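Local coordinates for protein D-alanyl-D-alanine carboxypeptidase DacB2 (Mycobacterium tuberculosis H37Rv, PDB 4RYE) that acts as a serine D-alanyl-D-alanine carboxypeptidase that probably trims the terminal D-alanine residues of peptidoglycan stem peptides in cell wall biogenesis, at residues S47-K50 / V51-A54; R87-T90 / A91-L95; I191-D195 / E196-R200. All coordinates share one frame; numbering follows the deposited sequence.

In the fold
All three contacts are local and mark points where the chain turns into a helix. Contact 1 is the core one: its centre lies about 5 Å from the centre of the chain, and helix 50-60 starts there behind the probable nucleophile. Contact 2, about 19 Å out and partly buried, starts helix 91-100; the two helices meet where A54 CA lies 4.0 Å from L95 CD2. Contact 3, also partly buried, joins strand 187-192 to the short helix 197-200, with its nearest atom about 6 Å from contact 1. Contact 1 starts its helix through backbone bonds and a lysine-serine pair, whereas a capping box does so in contact 2 and an aspartate cap in contact 3.

Contact 1 (S47-K50 / V51-A54); sequences STIK and VLLA
The SxxK motif of the penicillin-binding serine peptidases runs straight into helix 50-60 here, with A54 N donating to K50 O at 2.9 Å. The hydrogen bonds record a change of winding. K50 N reaches back three residues to S47 O, and V51 N does the same to T48 O at 3.1 Å, a 3-10 spacing. Further on, L53 N bonds to I49 O at 3.2 Å, and the four-residue spacing of an alpha helix takes over. The same I49 oxygen also receives a weak bond from L52 N.

Side chains separate according to their place on the turn. I49 and L52 run side by side in the same direction, CD1 of I49 meeting CD2 of L52 at 4.0 Å, and both pack on M124 of helix 117-130. V51 faces helix 155-166 instead; its CG2 lies 3.4 Å from T48 O. K50 leaves the helix beside its backbone N, stays extended as far as CE and then bends at the last torsion (chi4 80°), which brings NZ back over the preceding turn to 2.6 Å from S47 OG. N104 OD1 and S142 O also accept from NZ, so several bonds fix NZ, while S47 OG is further bonded to S102 OG. T48 OG1 is held by P45 O.

S47 is the inferred acyl-ester residue, and K50 and S102 are assigned to the active site by similarity. A serine one turn ahead of a lysine at a buried helix start, with a second serine alongside, is the arrangement typical of the active site of the beta-lactamase clan.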
ATOM      1  N   SER A  47       2.743  -5.425   4.131  1.00 18.26           N
ATOM      2  CA  SER A  47       3.414  -4.245   3.576  1.00 17.00           C
ATOM      3  C   SER A  47       2.479  -3.156   3.047  1.00 15.53           C
ATOM      4  O   SER A  47       2.941  -2.071   2.705  1.00 18.46           O
ATOM      5  CB  SER A  47       4.406  -4.651   2.472  1.00 21.35           C
ATOM      6  OG  SER A  47       5.639  -5.097   3.010  1.00 29.25           O
ATOM      7  N   THR A  48       1.178  -3.419   2.960  1.00 16.73           N
ATOM      8  CA  THR A  48       0.269  -2.326   2.598  1.00 15.65           C
ATOM      9  C   THR A  48       0.357  -1.191   3.615  1.00 17.46           C
ATOM     10  O   THR A  48       0.126  -0.027   3.282  1.00 15.31           O
ATOM     11  CB  THR A  48      -1.196  -2.778   2.455  1.00 17.74           C
ATOM     12  OG1 THR A  48      -1.660  -3.333   3.697  1.00 16.68           O
ATOM     13  CG2 THR A  48      -1.338  -3.785   1.321  1.00 17.93           C
ATOM     14  N   ILE A  49       0.709  -1.530   4.853  1.00 19.31           N
ATOM     15  CA  ILE A  49       0.845  -0.526   5.904  1.00 16.82           C
ATOM     16  C   ILE A  49       2.000   0.440   5.622  1.00 16.34           C
ATOM     17  O   ILE A  49       2.063   1.521   6.207  1.00 16.97           O
ATOM     18  CB  ILE A  49       0.999  -1.171   7.306  1.00 17.41           C
ATOM     19  CG1 ILE A  49       0.362  -0.292   8.388  1.00 21.00           C
ATOM     20  CG2 ILE A  49       2.463  -1.420   7.634  1.00 17.30           C
ATOM     21  CD1 ILE A  49      -1.136  -0.118   8.250  1.00 19.06           C
ATOM     22  N   LYS A  50       2.903   0.074   4.711  1.00 13.14           N
ATOM     23  CA  LYS A  50       3.966   1.004   4.305  1.00 17.86           C
ATOM     24  C   LYS A  50       3.412   2.283   3.678  1.00 18.66           C
ATOM     25  O   LYS A  50       4.075   3.314   3.682  1.00 15.22           O
ATOM     26  CB  LYS A  50       4.960   0.334   3.343  1.00 13.81           C
ATOM     27  CG  LYS A  50       5.869  -0.721   3.992  1.00 14.98           C
ATOM     28  CD  LYS A  50       6.788  -1.329   2.934  1.00 16.35           C
ATOM     29  CE  LYS A  50       7.913  -2.165   3.537  1.00 17.23           C
ATOM     30  NZ  LYS A  50       7.436  -3.514   3.912  1.00 20.92           N
ATOM     31  N   VAL A  51       2.205   2.223   3.128  1.00 14.74           N
ATOM     32  CA  VAL A  51       1.562   3.431   2.606  1.00 11.01           C
ATOM     33  C   VAL A  51       1.295   4.427   3.736  1.00 14.21           C
ATOM     34  O   VAL A  51       1.471   5.644   3.581  1.00 14.65           O
ATOM     35  CB  VAL A  51       0.234   3.098   1.881  1.00 17.57           C
ATOM     36  CG1 VAL A  51      -0.439   4.371   1.384  1.00 19.98           C
ATOM     37  CG2 VAL A  51       0.478   2.137   0.712  1.00 14.08           C
ATOM     38  N   LEU A  52       0.860   3.914   4.875  1.00 12.27           N
ATOM     39  CA  LEU A  52       0.651   4.743   6.052  1.00 14.65           C
ATOM     40  C   LEU A  52       1.971   5.337   6.557  1.00 15.25           C
ATOM     41  O   LEU A  52       2.022   6.493   6.963  1.00 14.08           O
ATOM     42  CB  LEU A  52      -0.024   3.920   7.147  1.00 17.80           C
ATOM     43  CG  LEU A  52      -0.492   4.671   8.389  1.00 20.69           C
ATOM     44  CD1 LEU A  52      -1.449   5.786   7.981  1.00 15.90           C
ATOM     45  CD2 LEU A  52      -1.149   3.702   9.365  1.00 19.30           C
ATOM     46  N   LEU A  53       3.047   4.555   6.526  1.00 13.25           N
ATOM     47  CA  LEU A  53       4.362   5.097   6.883  1.00 12.97           C
ATOM     48  C   LEU A  53       4.749   6.209   5.909  1.00 11.90           C
ATOM     49  O   LEU A  53       5.253   7.253   6.319  1.00 15.91           O
ATOM     50  CB  LEU A  53       5.428   3.992   6.867  1.00 12.81           C
ATOM     51  CG  LEU A  53       6.877   4.467   7.030  1.00 17.85           C
ATOM     52  CD1 LEU A  53       7.080   5.160   8.361  1.00 13.86           C
ATOM     53  CD2 LEU A  53       7.831   3.283   6.887  1.00 14.28           C
ATOM     54  N   ALA A  54       4.509   5.989   4.618  1.00 14.18           N
ATOM     55  CA  ALA A  54       4.819   6.999   3.604  1.00 16.27           C
ATOM     56  C   ALA A  54       4.098   8.327   3.860  1.00 15.28           C
ATOM     57  O   ALA A  54       4.685   9.398   3.694  1.00 14.26           O
ATOM     58  CB  ALA A  54       4.510   6.475   2.184  1.00 13.09           C
TER

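Contact 2 (R87-T90 / A91-L95); sequences RSYT and ARQLL
Q93 OE1 takes the backbone N-H of T90 at 2.8 Å, nearly straight at 167°, with the donor standing above the amide plane of the glutamine. The reciprocal bond runs from Q93 N to T90 OG1 at 3.0 Å, so the two residues close a capping box, with T90 as the N-cap of helix 91-100. T90 OG1 sits between its own backbone N and carbonyl carbon (chi1 65°), a rotation that turns the hydroxyl towards the first helical turn. The Q93 chain crosses the threonine side chain at about a right angle, and its CG passes OG1 at 3.2 Å. T90 O then accepts from L94 N at 2.9 Å, the first regular helical bond after the cap.

Beside the box an apolar touch is added: L94 CD2 meets Y89 CB at 3.9 Å. The tyrosine ring continues away from the helix, where its OH is bonded to K84 N and its ring meets F182. R92 leaves in another direction for salt bridges to E177 and D96.

The box thus satisfies two N-H groups with side-chain acceptors: Q93 N, in the first helical turn where regular backbone partners run out, finds T90 OG1, and T90 N is taken by Q93 OE1.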
ATOM      1  N   ARG A  87      26.177   4.569   5.753  1.00 29.65           N
ATOM      2  CA  ARG A  87      25.903   5.238   4.490  1.00 34.47           C
ATOM      3  C   ARG A  87      24.768   6.252   4.643  1.00 32.01           C
ATOM      4  O   ARG A  87      23.845   6.075   5.451  1.00 27.24           O
ATOM      5  CB  ARG A  87      25.572   4.220   3.384  1.00 31.38           C
ATOM      6  CG  ARG A  87      26.796   3.532   2.755  1.00 35.28           C
ATOM      7  CD  ARG A  87      27.531   2.611   3.738  1.00 38.45           C
ATOM      8  NE  ARG A  87      28.276   1.547   3.065  1.00 40.06           N
ATOM      9  CZ  ARG A  87      28.732   0.457   3.674  1.00 45.14           C
ATOM     10  NH1 ARG A  87      28.517   0.292   4.971  1.00 41.65           N
ATOM     11  NH2 ARG A  87      29.397  -0.471   2.991  1.00 48.25           N
ATOM     12  N   SER A  88      24.843   7.319   3.857  1.00 29.44           N
ATOM     13  CA  SER A  88      23.845   8.380   3.898  1.00 30.74           C
ATOM     14  C   SER A  88      22.763   8.158   2.841  1.00 29.45           C
ATOM     15  O   SER A  88      23.061   7.734   1.724  1.00 25.61           O
ATOM     16  CB  SER A  88      24.537   9.725   3.670  1.00 39.31           C
ATOM     17  OG  SER A  88      23.640  10.793   3.874  1.00 44.47           O
ATOM     18  N   TYR A  89      21.508   8.445   3.190  1.00 24.14           N
ATOM     19  CA  TYR A  89      20.391   8.300   2.256  1.00 22.53           C
ATOM     20  C   TYR A  89      19.452   9.480   2.427  1.00 23.74           C
ATOM     21  O   TYR A  89      19.324  10.008   3.532  1.00 24.10           O
ATOM     22  CB  TYR A  89      19.617   6.999   2.535  1.00 21.79           C
ATOM     23  CG  TYR A  89      20.484   5.771   2.436  1.00 22.77           C
ATOM     24  CD1 TYR A  89      21.204   5.319   3.534  1.00 24.45           C
ATOM     25  CD2 TYR A  89      20.605   5.080   1.239  1.00 23.10           C
ATOM     26  CE1 TYR A  89      22.031   4.206   3.441  1.00 24.77           C
ATOM     27  CE2 TYR A  89      21.438   3.962   1.132  1.00 26.50           C
ATOM     28  CZ  TYR A  89      22.140   3.533   2.240  1.00 26.49           C
ATOM     29  OH  TYR A  89      22.956   2.435   2.159  1.00 27.88           O
ATOM     30  N   THR A  90      18.790   9.895   1.349  1.00 21.58           N
ATOM     31  CA  THR A  90      17.759  10.926   1.460  1.00 21.44           C
ATOM     32  C   THR A  90      16.412  10.287   1.745  1.00 20.98           C
ATOM     33  O   THR A  90      16.197   9.094   1.473  1.00 18.93           O
ATOM     34  CB  THR A  90      17.620  11.756   0.176  1.00 22.24           C
ATOM     35  OG1 THR A  90      17.145  10.908  -0.878  1.00 22.51           O
ATOM     36  CG2 THR A  90      18.948  12.368  -0.224  1.00 22.47           C
ATOM     37  N   ALA A  91      15.497  11.081   2.291  1.00 19.54           N
ATOM     38  CA  ALA A  91      14.123  10.629   2.489  1.00 20.36           C
ATOM     39  C   ALA A  91      13.512  10.151   1.177  1.00 19.23           C
ATOM     40  O   ALA A  91      12.781   9.169   1.161  1.00 20.50           O
ATOM     41  CB  ALA A  91      13.277  11.743   3.090  1.00 17.43           C
ATOM     42  N   ARG A  92      13.802  10.851   0.082  1.00 20.82           N
ATOM     43  CA  ARG A  92      13.257  10.474  -1.224  1.00 19.83           C
ATOM     44  C   ARG A  92      13.774   9.091  -1.622  1.00 20.18           C
ATOM     45  O   ARG A  92      12.999   8.222  -2.031  1.00 21.41           O
ATOM     46  CB  ARG A  92      13.623  11.508  -2.299  1.00 20.72           C
ATOM     47  CG  ARG A  92      13.197  11.119  -3.725  1.00 18.62           C
ATOM     48  CD  ARG A  92      11.692  10.894  -3.780  1.00 22.99           C
ATOM     49  NE  ARG A  92      11.201  10.418  -5.074  1.00 26.07           N
ATOM     50  CZ  ARG A  92      10.667  11.208  -6.005  1.00 32.25           C
ATOM     51  NH1 ARG A  92      10.571  12.518  -5.798  1.00 29.08           N
ATOM     52  NH2 ARG A  92      10.233  10.691  -7.145  1.00 30.89           N
ATOM     53  N   GLN A  93      15.077   8.890  -1.480  1.00 20.52           N
ATOM     54  CA  GLN A  93      15.683   7.603  -1.799  1.00 21.24           C
ATOM     55  C   GLN A  93      15.036   6.505  -0.970  1.00 24.70           C
ATOM     56  O   GLN A  93      14.750   5.429  -1.483  1.00 18.47           O
ATOM     57  CB  GLN A  93      17.196   7.633  -1.552  1.00 20.84           C
ATOM     58  CG  GLN A  93      17.988   8.408  -2.601  1.00 21.28           C
ATOM     59  CD  GLN A  93      19.397   8.765  -2.152  1.00 24.01           C
ATOM     60  OE1 GLN A  93      19.738   8.686  -0.971  1.00 22.36           O
ATOM     61  NE2 GLN A  93      20.226   9.160  -3.106  1.00 27.70           N
ATOM     62  N   LEU A  94      14.799   6.780   0.309  1.00 20.24           N
ATOM     63  CA  LEU A  94      14.219   5.770   1.188  1.00 22.89           C
ATOM     64  C   LEU A  94      12.763   5.506   0.826  1.00 19.84           C
ATOM     65  O   LEU A  94      12.307   4.359   0.887  1.00 17.84           O
ATOM     66  CB  LEU A  94      14.380   6.152   2.668  1.00 17.40           C
ATOM     67  CG  LEU A  94      15.815   6.188   3.223  1.00 21.38           C
ATOM     68  CD1 LEU A  94      15.864   6.712   4.666  1.00 18.66           C
ATOM     69  CD2 LEU A  94      16.441   4.812   3.145  1.00 19.31           C
ATOM     70  N   LEU A  95      12.038   6.553   0.426  1.00 15.89           N
ATOM     71  CA  LEU A  95      10.639   6.400   0.019  1.00 17.64           C
ATOM     72  C   LEU A  95      10.508   5.597  -1.281  1.00 20.14           C
ATOM     73  O   LEU A  95       9.566   4.813  -1.437  1.00 18.90           O
ATOM     74  CB  LEU A  95       9.947   7.764  -0.125  1.00 16.54           C
ATOM     75  CG  LEU A  95       9.529   8.423   1.185  1.00 22.08           C
ATOM     76  CD1 LEU A  95       9.169   9.888   0.966  1.00 23.66           C
ATOM     77  CD2 LEU A  95       8.353   7.674   1.769  1.00 23.14           C
TER

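Contact 3 (I191-D195 / E196-R200); sequences IVNQD and ELLQR
One face of the N193 amide is covered by L198, whose CD1 stands almost directly above ND2 at 3.3 Å, the two side chains crossing at about a right angle. The D195 carboxylate likewise has the helix start against one face. L198 CG lies over OD2 at 3.8 Å, and on that same side L197 N donates to D195 OD1 at 3.1 Å, approaching 50° out of the carboxylate plane. This capping bond is bent, with an angle of 140° at the hydrogen. D195 reaches it because CG lies opposite the backbone N (chi1 179°), which carries the carboxylate forward over the coming turn.

Two further bonds tighten the same corner. D195 N donates to N193 OD1 at 3.0 Å, closing an Asx turn, and D195 O accepts from L198 N at 3.2 Å. The other end of the N193 amide is held from outside, ND2 donating to the carbonyl oxygens of E177 and T175, so both polar atoms of this buried amide have partners. Further along, R200 forms a salt bridge with E196 one turn back: NH2 lies 2.7 Å from OE1, and both NH2 and NE make bent, weak bonds to that oxygen.

This corner links strand 187-192 to helix 197-200. D195 and E196 rest on W247 of helix 246-259, L197 touches A250 and F254 of that helix and F219 of strand 218-225, and L198 touches A204 of strand 204-212. Q194, pointing away from the short helix, lies instead beside S102 and K208.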
ATOM      1  N   ILE A 191      16.595   0.540  -9.266  1.00 24.64           N
ATOM      2  CA  ILE A 191      15.601  -0.381  -8.723  1.00 23.83           C
ATOM      3  C   ILE A 191      14.286  -0.236  -9.490  1.00 29.11           C
ATOM      4  O   ILE A 191      13.943   0.861  -9.937  1.00 28.64           O
ATOM      5  CB  ILE A 191      15.357  -0.150  -7.222  1.00 23.23           C
ATOM      6  CG1 ILE A 191      14.884   1.289  -6.964  1.00 22.80           C
ATOM      7  CG2 ILE A 191      16.627  -0.468  -6.427  1.00 26.35           C
ATOM      8  CD1 ILE A 191      14.378   1.533  -5.546  1.00 28.08           C
ATOM      9  N   VAL A 192      13.564  -1.343  -9.653  1.00 26.83           N
ATOM     10  CA  VAL A 192      12.336  -1.333 -10.444  1.00 24.70           C
ATOM     11  C   VAL A 192      11.111  -1.495  -9.557  1.00 25.59           C
ATOM     12  O   VAL A 192      11.166  -2.132  -8.493  1.00 24.27           O
ATOM     13  CB  VAL A 192      12.338  -2.415 -11.553  1.00 27.33           C
ATOM     14  CG1 VAL A 192      13.538  -2.238 -12.463  1.00 31.76           C
ATOM     15  CG2 VAL A 192      12.345  -3.813 -10.950  1.00 30.50           C
ATOM     16  N   ASN A 193      10.008  -0.893  -9.994  1.00 28.23           N
ATOM     17  CA  ASN A 193       8.751  -0.968  -9.279  1.00 25.18           C
ATOM     18  C   ASN A 193       8.178  -2.379  -9.385  1.00 26.67           C
ATOM     19  O   ASN A 193       7.970  -2.882 -10.489  1.00 27.86           O
ATOM     20  CB  ASN A 193       7.764   0.035  -9.889  1.00 23.08           C
ATOM     21  CG  ASN A 193       6.575   0.310  -8.990  1.00 26.13           C
ATOM     22  OD1 ASN A 193       6.102  -0.572  -8.269  1.00 26.27           O
ATOM     23  ND2 ASN A 193       6.082   1.541  -9.029  1.00 25.57           N
ATOM     24  N   GLN A 194       7.916  -3.016  -8.249  1.00 26.30           N
ATOM     25  CA  GLN A 194       7.424  -4.392  -8.248  1.00 34.32           C
ATOM     26  C   GLN A 194       5.920  -4.511  -8.495  1.00 30.80           C
ATOM     27  O   GLN A 194       5.397  -5.621  -8.586  1.00 32.49           O
ATOM     28  CB  GLN A 194       7.792  -5.091  -6.936  1.00 39.92           C
ATOM     29  CG  GLN A 194       6.994  -4.620  -5.736  1.00 42.40           C
ATOM     30  CD  GLN A 194       7.468  -5.247  -4.435  1.00 48.44           C
ATOM     31  OE1 GLN A 194       8.468  -5.969  -4.405  1.00 48.37           O
ATOM     32  NE2 GLN A 194       6.744  -4.979  -3.352  1.00 52.40           N
ATOM     33  N   ASP A 195       5.228  -3.376  -8.590  1.00 25.10           N
ATOM     34  CA  ASP A 195       3.786  -3.358  -8.835  1.00 23.72           C
ATOM     35  C   ASP A 195       3.492  -3.664 -10.298  1.00 27.29           C
ATOM     36  O   ASP A 195       3.536  -2.775 -11.154  1.00 27.89           O
ATOM     37  CB  ASP A 195       3.215  -1.988  -8.455  1.00 23.24           C
ATOM     38  CG  ASP A 195       1.716  -1.871  -8.712  1.00 32.00           C
ATOM     39  OD1 ASP A 195       1.052  -2.892  -9.010  1.00 33.66           O
ATOM     40  OD2 ASP A 195       1.192  -0.740  -8.594  1.00 29.20           O
ATOM     41  N   GLU A 196       3.166  -4.922 -10.576  1.00 28.11           N
ATOM     42  CA  GLU A 196       2.960  -5.384 -11.947  1.00 25.16           C
ATOM     43  C   GLU A 196       1.664  -4.855 -12.560  1.00 19.47           C
ATOM     44  O   GLU A 196       1.461  -4.928 -13.769  1.00 20.76           O
ATOM     45  CB  GLU A 196       2.975  -6.911 -11.987  1.00 28.65           C
ATOM     46  CG  GLU A 196       4.283  -7.500 -11.483  1.00 33.69           C
ATOM     47  CD  GLU A 196       4.510  -8.907 -11.969  1.00 44.33           C
ATOM     48  OE1 GLU A 196       3.594  -9.470 -12.606  1.00 51.24           O
ATOM     49  OE2 GLU A 196       5.611  -9.448 -11.722  1.00 51.63           O
ATOM     50  N   LEU A 197       0.792  -4.314 -11.728  1.00 20.09           N
ATOM     51  CA  LEU A 197      -0.427  -3.714 -12.248  1.00 22.30           C
ATOM     52  C   LEU A 197      -0.085  -2.555 -13.195  1.00 28.29           C
ATOM     53  O   LEU A 197      -0.775  -2.342 -14.188  1.00 19.79           O
ATOM     54  CB  LEU A 197      -1.350  -3.272 -11.109  1.00 25.62           C
ATOM     55  CG  LEU A 197      -2.856  -3.432 -11.356  1.00 35.29           C
ATOM     56  CD1 LEU A 197      -3.195  -4.868 -11.740  1.00 38.61           C
ATOM     57  CD2 LEU A 197      -3.666  -3.012 -10.149  1.00 33.58           C
ATOM     58  N   LEU A 198       1.002  -1.835 -12.909  1.00 30.11           N
ATOM     59  CA  LEU A 198       1.425  -0.725 -13.767  1.00 26.12           C
ATOM     60  C   LEU A 198       1.697  -1.204 -15.182  1.00 35.41           C
ATOM     61  O   LEU A 198       1.375  -0.523 -16.156  1.00 40.87           O
ATOM     62  CB  LEU A 198       2.675  -0.048 -13.202  1.00 27.12           C
ATOM     63  CG  LEU A 198       2.460   0.635 -11.853  1.00 26.34           C
ATOM     64  CD1 LEU A 198       3.746   1.260 -11.382  1.00 26.82           C
ATOM     65  CD2 LEU A 198       1.353   1.690 -11.960  1.00 24.27           C
ATOM     66  N   GLN A 199       2.290  -2.389 -15.286  1.00 27.33           N
ATOM     67  CA  GLN A 199       2.654  -2.948 -16.579  1.00 25.25           C
ATOM     68  C   GLN A 199       1.518  -3.718 -17.258  1.00 25.35           C
ATOM     69  O   GLN A 199       1.465  -3.797 -18.481  1.00 27.22           O
ATOM     70  CB  GLN A 199       3.881  -3.857 -16.423  1.00 30.05           C
ATOM     71  CG  GLN A 199       5.094  -3.149 -15.833  1.00 45.54           C
ATOM     72  CD  GLN A 199       6.114  -4.113 -15.257  1.00 56.53           C
ATOM     73  OE1 GLN A 199       5.793  -4.933 -14.396  1.00 59.80           O
ATOM     74  NE2 GLN A 199       7.353  -4.014 -15.726  1.00 59.45           N
ATOM     75  N   ARG A 200       0.616  -4.295 -16.474  1.00 22.82           N
ATOM     76  CA  ARG A 200      -0.392  -5.186 -17.052  1.00 25.94           C
ATOM     77  C   ARG A 200      -1.738  -4.524 -17.294  1.00 25.16           C
ATOM     78  O   ARG A 200      -2.544  -5.012 -18.095  1.00 23.23           O
ATOM     79  CB  ARG A 200      -0.614  -6.392 -16.143  1.00 28.71           C
ATOM     80  CG  ARG A 200       0.596  -7.287 -15.977  1.00 37.56           C
ATOM     81  CD  ARG A 200       0.480  -8.050 -14.668  1.00 43.50           C
ATOM     82  NE  ARG A 200       1.586  -8.979 -14.464  1.00 46.27           N
ATOM     83  CZ  ARG A 200       1.514 -10.271 -14.748  1.00 51.97           C
ATOM     84  NH1 ARG A 200       0.388 -10.766 -15.241  1.00 50.36           N
ATOM     85  NH2 ARG A 200       2.557 -11.064 -14.535  1.00 55.21           N
TER